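Local coordinates for protein fructosyl amine:oxygen oxidoreductase (Neosartorya fumigata, PDB 4WCT) that oxidatively deglycates fructosyl amines (Amadori products), using a bound flavin-adenine dinucleotide as cofactor and molecular oxygen as the electron acceptor, at residues K249-P254 with V416-E421; F279-G284 with N433-P438; N307-P312 with D443-G448; K325-L330 with T453-S458. All coordinates share one frame; numbering follows the deposited sequence.

Interaction 1 (K249-P254 with V416-E421); sequences KKQLRP and VRWRPE
The side-chain amide of Q251 lies over one face of the W418 indole, its NE2 standing 3.3 Å above the plane, over the six-membered ring. The amide plane is nearly upright on the indole (87°), with NE2 as its nearest atom. That nitrogen also donates to F248 O, a backbone carbonyl just before the segment. The other end of the same group does separate work: R419 N gives its hydrogen to Q251 OE1 at 2.8 Å, with an N-H...O angle of 152° and the donor lying above the carbonyl plane. Glutamine suits this buried place because one flat group can offer an acceptor to a backbone N-H and set its NH2 over an aromatic face, probably a favourable electrostatic match. Its CG is anti to the carbonyl carbon (chi1 -66°) and the chain runs extended beyond it, which carries the amide across to the backbone of 418-420.

Nearer the surface the contact is apolar: K249 CB rests on P420 CB at 3.7 Å, while in the conformer described the charged end of K249 leads away toward D247. A water joins K249 O and P420 O, donating to both carbonyls. Within 416-421, R419 NH1 donates to R417 O at 3.0 Å and R417 NH2 forms a salt bridge with E421 OE2, bonds that tie the loop internally; R419 NH2 has a further salt-bridge partner in D365. The contact thus joins the lead-in to strand 253-263 with the loop that follows helix 410-413, and strand 369-372 packs alongside, its L369 touching both Q251 and R419.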
loop_
_atom_site.group_PDB
_atom_site.type_symbol
_atom_site.label_atom_id
_atom_site.label_comp_id
_atom_site.label_asym_id
_atom_site.label_seq_id
_atom_site.Cartn_x
_atom_site.Cartn_y
_atom_site.Cartn_z
ATOM N N LYS A 249 4.098 -5.722 19.360
ATOM C CA LYS A 249 4.194 -4.762 20.474
ATOM C C LYS A 249 3.529 -3.442 20.090
ATOM O O LYS A 249 4.058 -2.359 20.345
ATOM C CB LYS A 249 5.658 -4.548 20.866
ATOM C CG LYS A 249 6.359 -5.844 21.243
ATOM C CD LYS A 249 5.697 -6.500 22.443
ATOM C CE LYS A 249 6.510 -7.679 22.958
ATOM N NZ LYS A 249 5.718 -8.594 23.823
ATOM N N LYS A 250 2.387 -3.561 19.416
ATOM C CA LYS A 250 1.575 -2.420 18.980
ATOM C C LYS A 250 2.143 -1.586 17.836
ATOM O O LYS A 250 1.531 -0.593 17.456
ATOM C CB LYS A 250 1.155 -1.521 20.145
ATOM C CG LYS A 250 0.433 -2.286 21.234
ATOM C CD LYS A 250 -0.023 -1.321 22.329
ATOM C CE LYS A 250 -0.638 -2.063 23.501
ATOM N NZ LYS A 250 -1.111 -1.096 24.539
ATOM N N GLN A 251 3.170 -2.097 17.162
ATOM C CA GLN A 251 3.791 -1.342 16.105
ATOM C C GLN A 251 2.972 -1.352 14.817
ATOM O O GLN A 251 3.164 -0.485 13.958
ATOM C CB GLN A 251 5.209 -1.834 15.806
ATOM C CG GLN A 251 6.190 -1.608 16.945
ATOM C CD GLN A 251 7.548 -2.170 16.612
ATOM O OE1 GLN A 251 8.387 -1.504 15.994
ATOM N NE2 GLN A 251 7.704 -3.438 16.857
ATOM N N LEU A 252 2.029 -2.273 14.695
ATOM C CA LEU A 252 1.148 -2.313 13.521
ATOM C C LEU A 252 -0.283 -2.032 13.901
ATOM O O LEU A 252 -0.841 -2.672 14.795
ATOM C CB LEU A 252 1.256 -3.659 12.802
ATOM C CG LEU A 252 2.613 -4.040 12.199
ATOM C CD1 LEU A 252 2.480 -5.416 11.516
ATOM C CD2 LEU A 252 3.152 -3.008 11.200
ATOM N N ARG A 253 -0.954 -1.211 13.080
ATOM C CA ARG A 253 -2.394 -1.062 13.150
ATOM C C ARG A 253 -2.998 -1.481 11.828
ATOM O O ARG A 253 -2.948 -0.722 10.878
ATOM C CB ARG A 253 -2.791 0.380 13.449
ATOM C CG ARG A 253 -4.269 0.548 13.602
ATOM C CD ARG A 253 -4.718 1.998 13.761
ATOM N NE ARG A 253 -4.513 2.755 12.533
ATOM C CZ ARG A 253 -4.635 4.074 12.446
ATOM N NH1 ARG A 253 -5.052 4.785 13.506
ATOM N NH2 ARG A 253 -4.323 4.672 11.307
ATOM N N PRO A 254 -3.599 -2.680 11.769
ATOM C CA PRO A 254 -4.287 -3.027 10.539
ATOM C C PRO A 254 -5.459 -2.081 10.290
ATOM O O PRO A 254 -6.303 -1.901 11.158
ATOM C CB PRO A 254 -4.769 -4.460 10.783
ATOM C CG PRO A 254 -3.800 -5.008 11.791
ATOM C CD PRO A 254 -3.476 -3.833 12.679
ATOM N N VAL A 416 13.496 2.701 9.783
ATOM C CA VAL A 416 12.609 1.557 9.619
ATOM C C VAL A 416 12.892 0.434 10.626
ATOM O O VAL A 416 12.382 -0.661 10.513
ATOM C CB VAL A 416 12.596 1.038 8.164
ATOM C CG1 VAL A 416 12.146 2.123 7.188
ATOM C CG2 VAL A 416 13.929 0.406 7.768
ATOM N N ARG A 417 13.753 0.713 11.612
ATOM C CA ARG A 417 14.092 -0.276 12.628
ATOM C C ARG A 417 12.949 -0.753 13.506
ATOM O O ARG A 417 11.948 -0.056 13.690
ATOM C CB ARG A 417 15.162 0.296 13.565
ATOM C CG ARG A 417 14.667 1.351 14.531
ATOM C CD ARG A 417 15.855 1.834 15.352
ATOM N NE ARG A 417 15.580 3.058 16.098
ATOM C CZ ARG A 417 14.960 3.122 17.252
ATOM N NH1 ARG A 417 14.980 4.293 17.912
ATOM N NH2 ARG A 417 14.459 2.008 17.819
ATOM N N TRP A 418 13.149 -1.920 14.130
ATOM C CA TRP A 418 12.302 -2.369 15.231
ATOM C C TRP A 418 12.263 -1.344 16.374
ATOM O O TRP A 418 13.328 -0.855 16.803
ATOM C CB TRP A 418 12.814 -3.715 15.724
ATOM C CG TRP A 418 11.995 -4.383 16.743
ATOM C CD1 TRP A 418 12.242 -4.450 18.092
ATOM C CD2 TRP A 418 10.849 -5.227 16.506
ATOM N NE1 TRP A 418 11.251 -5.147 18.704
ATOM C CE2 TRP A 418 10.420 -5.693 17.760
ATOM C CE3 TRP A 418 10.165 -5.648 15.358
ATOM C CZ2 TRP A 418 9.284 -6.508 17.913
ATOM C CZ3 TRP A 418 9.088 -6.518 15.509
ATOM C CH2 TRP A 418 8.623 -6.882 16.779
ATOM N N ARG A 419 11.061 -0.908 16.753
ATOM C CA ARG A 419 10.915 0.309 17.577
ATOM C C ARG A 419 9.656 0.241 18.464
ATOM O O ARG A 419 8.808 1.140 18.433
ATOM C CB ARG A 419 10.968 1.583 16.724
ATOM C CG ARG A 419 9.968 1.681 15.565
ATOM C CD ARG A 419 10.386 2.767 14.575
ATOM N NE ARG A 419 9.347 3.076 13.592
ATOM C CZ ARG A 419 9.178 2.435 12.447
ATOM N NH1 ARG A 419 9.948 1.434 12.100
ATOM N NH2 ARG A 419 8.203 2.814 11.641
ATOM N N PRO A 420 9.515 -0.840 19.236
ATOM C CA PRO A 420 8.340 -1.012 20.112
ATOM C C PRO A 420 8.151 0.138 21.105
ATOM O O PRO A 420 7.011 0.477 21.455
ATOM C CB PRO A 420 8.623 -2.325 20.833
ATOM C CG PRO A 420 10.121 -2.439 20.833
ATOM C CD PRO A 420 10.549 -1.858 19.500
ATOM N N GLU A 421 9.236 0.823 21.452
ATOM C CA GLU A 421 9.125 1.972 22.358
ATOM C C GLU A 421 8.217 3.063 21.814
ATOM O O GLU A 421 7.584 3.801 22.586
ATOM C CB GLU A 421 10.505 2.531 22.737
ATOM C CG GLU A 421 11.289 3.246 21.656
ATOM C CD GLU A 421 12.008 2.319 20.678
ATOM O OE1 GLU A 421 11.894 1.079 20.776
ATOM O OE2 GLU A 421 12.658 2.850 19.751
HETATM O O HOH W 1 5.136 -1.240 22.574
#

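Interaction 2 (F279-G284 with N433-P438); sequences FNIAKG and NRFGGP
F435 turns its CG anti to its carbonyl carbon (chi1 -59°), and I281 CG1 sits between its own backbone N and carbonyl carbon (chi1 66°) with CD1 extended beyond it (chi2 169°); together these bring I281 CD1 to 4.3 Å from F435 CD1, meeting the ring obliquely. F435 CB meanwhile sits 4.1 Å from A282 CB. The small alanine methyl suits this place, for it packs against F435 and still allows the backbones to come very close, with the CA atoms of A282 and G436 only 3.7 Å apart. At that separation A282 O lies 3.4 Å from G436 CA. Glycine suits position 436, having no side chain on the side facing A282 O, and its positive phi favours this residue type.

The polar groups are joined through solvent. One water donates to I281 O and accepts from F435 N, and a second links A282 O to G437 N in the same way, so both carbonyls at the bend find partners. Packing outside the pair is aromatic and aliphatic: H129 meets F435 edge-to-face, while L126 and I130 of helix 124-135 touch I281.

The bend at 280-284 is held by N280, whose OD1 accepts from A282 N at 2.8 Å and in the carbonyl plane. It is an Asx turn combined with a classic beta bulge, in which K283 and G284 both face N280, at the connection between antiparallel strands 277-280 and 284-287.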
loop_
_atom_site.group_PDB
_atom_site.type_symbol
_atom_site.label_atom_id
_atom_site.label_comp_id
_atom_site.label_asym_id
_atom_site.label_seq_id
_atom_site.Cartn_x
_atom_site.Cartn_y
_atom_site.Cartn_z
ATOM N N PHE A 279 -5.942 14.007 -6.804
ATOM C CA PHE A 279 -6.108 13.689 -5.382
ATOM C C PHE A 279 -6.494 14.947 -4.603
ATOM O O PHE A 279 -5.777 15.928 -4.634
ATOM C CB PHE A 279 -4.782 13.126 -4.862
ATOM C CG PHE A 279 -4.776 12.787 -3.389
ATOM C CD1 PHE A 279 -5.888 12.246 -2.762
ATOM C CD2 PHE A 279 -3.613 12.930 -2.674
ATOM C CE1 PHE A 279 -5.816 11.787 -1.441
ATOM C CE2 PHE A 279 -3.527 12.495 -1.348
ATOM C CZ PHE A 279 -4.619 11.895 -0.749
ATOM N N ASN A 280 -7.633 14.901 -3.925
ATOM C CA ASN A 280 -7.994 15.860 -2.899
ATOM C C ASN A 280 -7.882 15.168 -1.543
ATOM O O ASN A 280 -8.524 14.123 -1.302
ATOM C CB ASN A 280 -9.418 16.385 -3.140
ATOM C CG ASN A 280 -9.908 17.288 -2.031
ATOM O OD1 ASN A 280 -9.639 17.049 -0.860
ATOM N ND2 ASN A 280 -10.749 18.236 -2.373
ATOM N N ILE A 281 -6.997 15.688 -0.704
ATOM C CA ILE A 281 -6.595 14.995 0.526
ATOM C C ILE A 281 -7.727 14.803 1.527
ATOM O O ILE A 281 -7.568 14.060 2.491
ATOM C CB ILE A 281 -5.416 15.703 1.222
ATOM C CG1 ILE A 281 -5.847 17.079 1.737
ATOM C CG2 ILE A 281 -4.218 15.766 0.290
ATOM C CD1 ILE A 281 -4.807 17.691 2.666
ATOM N N ALA A 282 -8.872 15.434 1.318
ATOM C CA ALA A 282 -10.013 15.212 2.199
ATOM C C ALA A 282 -11.240 14.750 1.452
ATOM O O ALA A 282 -12.337 14.802 2.003
ATOM C CB ALA A 282 -10.324 16.457 3.021
ATOM N N LYS A 283 -11.078 14.297 0.198
ATOM C CA LYS A 283 -12.215 13.784 -0.572
ATOM C C LYS A 283 -11.903 12.470 -1.270
ATOM O O LYS A 283 -12.629 11.491 -1.118
ATOM C CB LYS A 283 -12.758 14.782 -1.578
ATOM C CG LYS A 283 -13.495 15.936 -0.908
ATOM C CD LYS A 283 -14.375 16.665 -1.921
ATOM C CE LYS A 283 -15.098 17.835 -1.280
ATOM N NZ LYS A 283 -16.294 17.353 -0.583
ATOM N N GLY A 284 -10.805 12.421 -1.986
ATOM C CA GLY A 284 -10.428 11.144 -2.623
ATOM C C GLY A 284 -9.536 11.329 -3.826
ATOM O O GLY A 284 -9.069 12.430 -4.108
ATOM N N ASN A 433 -2.255 11.805 10.236
ATOM C CA ASN A 433 -2.007 12.724 9.113
ATOM C C ASN A 433 -2.848 12.374 7.908
ATOM O O ASN A 433 -2.506 12.720 6.780
ATOM C CB ASN A 433 -0.517 12.787 8.733
ATOM C CG ASN A 433 -0.175 14.016 7.907
ATOM O OD1 ASN A 433 -0.753 15.103 8.103
ATOM N ND2 ASN A 433 0.690 13.834 6.905
ATOM N N ARG A 434 -4.002 11.775 8.149
ATOM C CA ARG A 434 -5.018 11.622 7.115
ATOM C C ARG A 434 -6.260 12.431 7.422
ATOM O O ARG A 434 -6.577 12.693 8.578
ATOM C CB ARG A 434 -5.415 10.137 6.948
ATOM C CG ARG A 434 -4.283 9.186 6.518
ATOM C CD ARG A 434 -4.812 7.817 6.167
ATOM N NE ARG A 434 -3.794 6.868 5.686
ATOM C CZ ARG A 434 -3.080 6.069 6.475
ATOM N NH1 ARG A 434 -3.205 6.108 7.795
ATOM N NH2 ARG A 434 -2.258 5.189 5.941
ATOM N N PHE A 435 -6.994 12.743 6.362
ATOM C CA PHE A 435 -8.175 13.581 6.428
ATOM C C PHE A 435 -9.310 13.012 5.592
ATOM O O PHE A 435 -9.129 12.050 4.844
ATOM C CB PHE A 435 -7.838 14.968 5.902
ATOM C CG PHE A 435 -6.739 15.644 6.673
ATOM C CD1 PHE A 435 -5.410 15.446 6.319
ATOM C CD2 PHE A 435 -7.032 16.243 7.905
ATOM C CE1 PHE A 435 -4.392 15.932 7.127
ATOM C CE2 PHE A 435 -6.013 16.674 8.730
ATOM C CZ PHE A 435 -4.699 16.551 8.322
ATOM N N GLY A 436 -10.477 13.608 5.752
ATOM C CA GLY A 436 -11.636 13.256 4.955
ATOM C C GLY A 436 -12.691 12.463 5.701
ATOM O O GLY A 436 -12.462 11.994 6.816
ATOM N N GLY A 437 -13.890 12.389 5.140
ATOM C CA GLY A 437 -14.981 11.715 5.796
ATOM C C GLY A 437 -15.278 12.324 7.149
ATOM O O GLY A 437 -15.269 13.558 7.329
ATOM N N PRO A 438 -15.414 11.474 8.158
ATOM C CA PRO A 438 -15.674 11.970 9.512
ATOM C C PRO A 438 -14.443 12.498 10.253
ATOM O O PRO A 438 -14.558 12.938 11.387
ATOM C CB PRO A 438 -16.268 10.737 10.206
ATOM C CG PRO A 438 -15.615 9.597 9.510
ATOM C CD PRO A 438 -15.438 10.007 8.086
HETATM O O HOH W 2 -5.746 12.410 3.719
HETATM O O HOH W 3 -14.677 13.262 2.500
#

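Interaction 3 (N307-P312 with D443-G448); sequences NFLPDP and DFQQVG
This is a polar contact, side chain to backbone and side chain to side chain, in the large mixed sheet, where D443, at the end of short strand 442-443, meets N307 and F308 of the parallel strand 295-310. D443 OD2 accepts from F308 N at 3.0 Å, nearly straight at 173°, and also from Q445 N, the two donors approaching from opposite faces of the carboxylate plane. The second bond closes an Asx turn, for which a short acceptor side chain such as aspartate is well suited. OD1 is occupied too, through a water that also donates to F308 O, and it lies in plane at the edge of the F308 ring.

A second grip comes from Q445. Its chain bends at chi2 (-69°), folding NE2 back to N307 OD1 at 2.8 Å in an almost straight bond. The amide planes stand 47° apart, but the acceptor lies in the plane of the glutamine amide. Asparagine fits opposite it because its other end, ND2, donates to V321 O. L309 CD2 packs on Q445 CD at 3.6 Å.

The F444 ring stacks with Y305 and meets F323 edge-to-face, while I357 of strand 352-362 touches F444 and strand 318-320 flanks 295-310 in the sheet.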
loop_
_atom_site.group_PDB
_atom_site.type_symbol
_atom_site.label_atom_id
_atom_site.label_comp_id
_atom_site.label_asym_id
_atom_site.label_seq_id
_atom_site.Cartn_x
_atom_site.Cartn_y
_atom_site.Cartn_z
ATOM N N ASN A 307 -11.119 -2.758 12.498
ATOM C CA ASN A 307 -12.137 -3.725 12.913
ATOM C C ASN A 307 -11.796 -4.186 14.322
ATOM O O ASN A 307 -11.002 -5.110 14.509
ATOM C CB ASN A 307 -12.185 -4.910 11.955
ATOM C CG ASN A 307 -13.256 -5.889 12.317
ATOM O OD1 ASN A 307 -14.384 -5.498 12.606
ATOM N ND2 ASN A 307 -12.920 -7.171 12.322
ATOM N N PHE A 308 -12.227 -3.391 15.300
ATOM C CA PHE A 308 -11.685 -3.460 16.654
ATOM C C PHE A 308 -12.347 -4.591 17.447
ATOM O O PHE A 308 -13.564 -4.600 17.639
ATOM C CB PHE A 308 -11.880 -2.151 17.396
ATOM C CG PHE A 308 -10.981 -1.038 16.943
ATOM C CD1 PHE A 308 -9.601 -1.188 16.938
ATOM C CD2 PHE A 308 -11.508 0.172 16.561
ATOM C CE1 PHE A 308 -8.773 -0.186 16.507
ATOM C CE2 PHE A 308 -10.659 1.232 16.208
ATOM C CZ PHE A 308 -9.307 1.053 16.169
ATOM N N LEU A 309 -11.573 -5.615 17.741
ATOM C CA LEU A 309 -12.034 -6.728 18.576
ATOM C C LEU A 309 -11.107 -6.904 19.780
ATOM O O LEU A 309 -9.989 -6.395 19.808
ATOM C CB LEU A 309 -12.071 -8.016 17.722
ATOM C CG LEU A 309 -13.120 -7.995 16.601
ATOM C CD1 LEU A 309 -12.893 -9.156 15.655
ATOM C CD2 LEU A 309 -14.498 -8.073 17.227
ATOM N N PRO A 310 -11.536 -7.692 20.776
ATOM C CA PRO A 310 -10.688 -7.842 21.947
ATOM C C PRO A 310 -9.336 -8.440 21.608
ATOM O O PRO A 310 -9.242 -9.311 20.745
ATOM C CB PRO A 310 -11.503 -8.807 22.845
ATOM C CG PRO A 310 -12.931 -8.550 22.418
ATOM C CD PRO A 310 -12.837 -8.362 20.923
ATOM N N ASP A 311 -8.280 -7.879 22.187
ATOM C CA ASP A 311 -6.945 -8.425 22.023
ATOM C C ASP A 311 -6.805 -9.707 22.849
ATOM O O ASP A 311 -6.913 -9.659 24.077
ATOM C CB ASP A 311 -5.920 -7.394 22.480
ATOM C CG ASP A 311 -4.519 -7.792 22.158
ATOM O OD1 ASP A 311 -4.237 -9.008 22.211
ATOM O OD2 ASP A 311 -3.637 -6.897 21.987
ATOM N N PRO A 312 -6.605 -10.854 22.183
ATOM C CA PRO A 312 -6.601 -12.114 22.944
ATOM C C PRO A 312 -5.504 -12.188 23.987
ATOM O O PRO A 312 -5.644 -12.944 24.964
ATOM C CB PRO A 312 -6.390 -13.197 21.878
ATOM C CG PRO A 312 -5.987 -12.504 20.643
ATOM C CD PRO A 312 -6.475 -11.075 20.732
ATOM N N ASP A 443 -14.889 2.205 12.744
ATOM C CA ASP A 443 -14.797 0.838 13.247
ATOM C C ASP A 443 -15.828 0.004 12.495
ATOM O O ASP A 443 -17.005 0.319 12.541
ATOM C CB ASP A 443 -15.083 0.828 14.755
ATOM C CG ASP A 443 -14.963 -0.565 15.393
ATOM O OD1 ASP A 443 -15.207 -0.643 16.616
ATOM O OD2 ASP A 443 -14.545 -1.555 14.736
ATOM N N PHE A 444 -15.398 -1.049 11.795
ATOM C CA PHE A 444 -16.318 -1.925 11.062
ATOM C C PHE A 444 -17.333 -2.616 11.971
ATOM O O PHE A 444 -18.419 -3.009 11.531
ATOM C CB PHE A 444 -15.539 -2.984 10.263
ATOM C CG PHE A 444 -14.928 -2.463 8.978
ATOM C CD1 PHE A 444 -15.697 -1.823 8.033
ATOM C CD2 PHE A 444 -13.596 -2.689 8.690
ATOM C CE1 PHE A 444 -15.156 -1.445 6.825
ATOM C CE2 PHE A 444 -13.048 -2.307 7.491
ATOM C CZ PHE A 444 -13.815 -1.644 6.574
ATOM N N GLN A 445 -17.001 -2.744 13.244
ATOM C CA GLN A 445 -17.937 -3.349 14.200
ATOM C C GLN A 445 -19.159 -2.457 14.401
ATOM O O GLN A 445 -20.153 -2.920 14.952
ATOM C CB GLN A 445 -17.255 -3.618 15.529
ATOM C CG GLN A 445 -16.197 -4.713 15.457
ATOM C CD GLN A 445 -16.788 -6.091 15.236
ATOM O OE1 GLN A 445 -17.681 -6.519 15.980
ATOM N NE2 GLN A 445 -16.408 -6.731 14.132
ATOM N N GLN A 446 -19.061 -1.188 14.002
ATOM C CA GLN A 446 -20.196 -0.259 14.071
ATOM C C GLN A 446 -20.862 -0.028 12.724
ATOM O O GLN A 446 -21.759 0.807 12.608
ATOM C CB GLN A 446 -19.732 1.066 14.669
ATOM C CG GLN A 446 -19.237 0.921 16.097
ATOM C CD GLN A 446 -18.703 2.213 16.696
ATOM O OE1 GLN A 446 -18.032 3.001 16.030
ATOM N NE2 GLN A 446 -18.947 2.400 17.989
ATOM N N VAL A 447 -20.508 -0.842 11.729
ATOM C CA VAL A 447 -21.133 -0.765 10.406
ATOM C C VAL A 447 -22.163 -1.865 10.341
ATOM O O VAL A 447 -21.846 -3.018 10.502
ATOM C CB VAL A 447 -20.104 -0.881 9.241
ATOM C CG1 VAL A 447 -20.798 -0.805 7.895
ATOM C CG2 VAL A 447 -19.062 0.231 9.335
ATOM N N GLY A 448 -23.421 -1.487 10.099
ATOM C CA GLY A 448 -24.498 -2.464 10.056
ATOM C C GLY A 448 -24.312 -3.482 8.951
ATOM O O GLY A 448 -23.828 -3.156 7.872
HETATM O O HOH W 4 -15.314 -2.541 18.276
#

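Interaction 4 (K325-L330 with T453-S458); sequences KHQIPL and TKIGES
Q327 and T453 interlock two loops, one leading to the N-cap residue P329 of helix 330-343, the other entering a type II beta turn, K454 to E457, near the C-terminus. Among the hydrogen bonds, the glutamine amide reads the backbone of I455 from both ends: NE2 donates to I455 O at 3.0 Å, on a lone pair in the carbonyl plane, and OE1 accepts from I455 N. A bend at chi2 (-61°) curls the amide back to that place, with I455 CB lying 3.6 Å from Q327 OE1. OE1 also receives the hydroxyl hydrogen of T453 OG1 at 2.7 Å. Threonine serves well because the same OG1 accepts from I328 N at 3.0 Å, while T453 N donates to I328 O; residue 453 thus meets both polar backbone atoms of 328.

Apolar contacts flank this network. T453 CG2 packs on I328 CG1 at 3.8 Å, and L330 CD2 lies beside the T453 backbone. The I455 side chain touches L352 and A355 of strand 352-362. G456 has positive phi, as the third residue of a type II turn favours. Through solvent, one water accepts from Q327 NE2 and donates to E457 OE2, its oxygen 2.6 Å from OE2.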
loop_
_atom_site.group_PDB
_atom_site.type_symbol
_atom_site.label_atom_id
_atom_site.label_comp_id
_atom_site.label_asym_id
_atom_site.label_seq_id
_atom_site.Cartn_x
_atom_site.Cartn_y
_atom_site.Cartn_z
ATOM N N LYS A 325 -13.807 -8.332 1.989
ATOM C CA LYS A 325 -15.143 -8.082 1.469
ATOM C C LYS A 325 -15.077 -7.310 0.162
ATOM O O LYS A 325 -14.388 -6.271 0.086
ATOM C CB LYS A 325 -15.990 -7.299 2.478
ATOM C CG LYS A 325 -17.474 -7.353 2.202
ATOM C CD LYS A 325 -18.282 -7.056 3.451
ATOM C CE LYS A 325 -19.760 -6.982 3.149
ATOM N NZ LYS A 325 -20.432 -8.297 3.189
ATOM N N HIS A 326 -15.775 -7.843 -0.850
ATOM C CA HIS A 326 -15.959 -7.191 -2.134
ATOM C C HIS A 326 -17.219 -6.327 -2.185
ATOM O O HIS A 326 -18.075 -6.491 -3.055
ATOM C CB HIS A 326 -15.958 -8.212 -3.248
ATOM C CG HIS A 326 -14.590 -8.716 -3.567
ATOM N ND1 HIS A 326 -14.317 -9.402 -4.734
ATOM C CD2 HIS A 326 -13.387 -8.400 -3.029
ATOM C CE1 HIS A 326 -13.008 -9.590 -4.826
ATOM N NE2 HIS A 326 -12.434 -9.059 -3.760
ATOM N N GLN A 327 -17.382 -5.544 -1.133
ATOM C CA GLN A 327 -18.323 -4.412 -1.093
ATOM C C GLN A 327 -17.647 -3.325 -0.270
ATOM O O GLN A 327 -16.629 -3.578 0.362
ATOM C CB GLN A 327 -19.645 -4.811 -0.389
ATOM C CG GLN A 327 -20.443 -5.978 -0.983
ATOM C CD GLN A 327 -20.933 -5.793 -2.401
ATOM O OE1 GLN A 327 -20.950 -4.693 -2.956
ATOM N NE2 GLN A 327 -21.384 -6.910 -3.001
ATOM N N ILE A 328 -18.240 -2.130 -0.222
ATOM C CA ILE A 328 -17.784 -1.079 0.676
ATOM C C ILE A 328 -18.968 -0.512 1.440
ATOM O O ILE A 328 -20.132 -0.724 1.022
ATOM C CB ILE A 328 -17.035 0.082 -0.050
ATOM C CG1 ILE A 328 -17.948 0.790 -1.057
ATOM C CG2 ILE A 328 -15.731 -0.458 -0.665
ATOM C CD1 ILE A 328 -17.269 1.926 -1.798
ATOM N N PRO A 329 -18.697 0.121 2.585
ATOM C CA PRO A 329 -19.842 0.719 3.253
ATOM C C PRO A 329 -20.557 1.731 2.367
ATOM O O PRO A 329 -19.935 2.465 1.597
ATOM C CB PRO A 329 -19.231 1.368 4.501
ATOM C CG PRO A 329 -18.012 0.543 4.776
ATOM C CD PRO A 329 -17.470 0.251 3.398
ATOM N N LEU A 330 -21.868 1.811 2.526
ATOM C CA LEU A 330 -22.661 2.777 1.764
ATOM C C LEU A 330 -22.133 4.193 1.970
ATOM O O LEU A 330 -22.258 5.043 1.069
ATOM C CB LEU A 330 -24.124 2.673 2.160
ATOM C CG LEU A 330 -24.823 1.377 1.712
ATOM C CD1 LEU A 330 -26.205 1.290 2.330
ATOM C CD2 LEU A 330 -24.908 1.279 0.201
ATOM N N THR A 453 -22.598 -1.730 0.135
ATOM C CA THR A 453 -22.997 -1.876 -1.247
ATOM C C THR A 453 -23.436 -3.324 -1.511
ATOM O O THR A 453 -23.096 -4.255 -0.752
ATOM C CB THR A 453 -21.867 -1.457 -2.223
ATOM O OG1 THR A 453 -20.671 -2.200 -1.946
ATOM C CG2 THR A 453 -21.557 0.039 -2.080
ATOM N N LYS A 454 -24.220 -3.473 -2.573
ATOM C CA LYS A 454 -24.848 -4.743 -2.931
ATOM C C LYS A 454 -24.600 -5.026 -4.402
ATOM O O LYS A 454 -25.426 -5.619 -5.095
ATOM C CB LYS A 454 -26.340 -4.712 -2.553
ATOM C CG LYS A 454 -26.516 -4.675 -1.037
ATOM C CD LYS A 454 -27.865 -4.084 -0.605
ATOM C CE LYS A 454 -27.912 -3.889 0.921
ATOM N NZ LYS A 454 -27.392 -2.549 1.368
ATOM N N ILE A 455 -23.351 -4.818 -4.802
ATOM C CA ILE A 455 -22.962 -5.035 -6.175
ATOM C C ILE A 455 -23.016 -6.521 -6.468
ATOM O O ILE A 455 -22.466 -7.316 -5.731
ATOM C CB ILE A 455 -21.538 -4.490 -6.453
ATOM C CG1 ILE A 455 -21.508 -2.975 -6.197
ATOM C CG2 ILE A 455 -21.132 -4.769 -7.901
ATOM C CD1 ILE A 455 -20.120 -2.446 -5.907
ATOM N N GLY A 456 -23.705 -6.876 -7.555
ATOM C CA GLY A 456 -23.806 -8.278 -7.972
ATOM C C GLY A 456 -24.784 -9.117 -7.138
ATOM O O GLY A 456 -24.873 -10.324 -7.331
ATOM N N GLU A 457 -25.477 -8.510 -6.173
ATOM C CA GLU A 457 -26.457 -9.242 -5.369
ATOM C C GLU A 457 -27.841 -9.199 -6.031
ATOM O O GLU A 457 -28.016 -8.585 -7.081
ATOM C CB GLU A 457 -26.568 -8.646 -3.971
ATOM C CG GLU A 457 -25.347 -8.842 -3.085
ATOM C CD GLU A 457 -25.583 -8.304 -1.688
ATOM O OE1 GLU A 457 -26.745 -7.943 -1.382
ATOM O OE2 GLU A 457 -24.614 -8.208 -0.911
ATOM N N SER A 458 -28.828 -9.817 -5.386
ATOM C CA SER A 458 -30.231 -9.605 -5.743
ATOM C C SER A 458 -30.825 -8.454 -4.935
ATOM O O SER A 458 -31.771 -8.641 -4.169
ATOM C CB SER A 458 -31.037 -10.883 -5.505
ATOM O OG SER A 458 -30.498 -11.958 -6.247
HETATM O O HOH W 5 -22.274 -9.231 -1.435
#

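All four contacts join a segment between 249 and 330 to one in the C-terminal tail, 416-458, and both sets run in the same order, so the pairs cross along the chain. Interactions 1, 2 and 3 reach the same mixed sheet, 1 and 3 through neighbouring strands 253-263 and 295-310. Their centres lie 21 to 25 Å apart, while 1 and 4 are farthest at 33 Å. Interactions 1 and 2 meet where R253 NH2 and R434 NH1, 4.0 Å apart, both salt-bridge D362 OD2; 3 and 4 touch where F444 CE1 packs 4.0 Å from P329 CG. The tail is fastened across the fold, with side chains about 9 to 13 Å from the bound flavin-adenine dinucleotide.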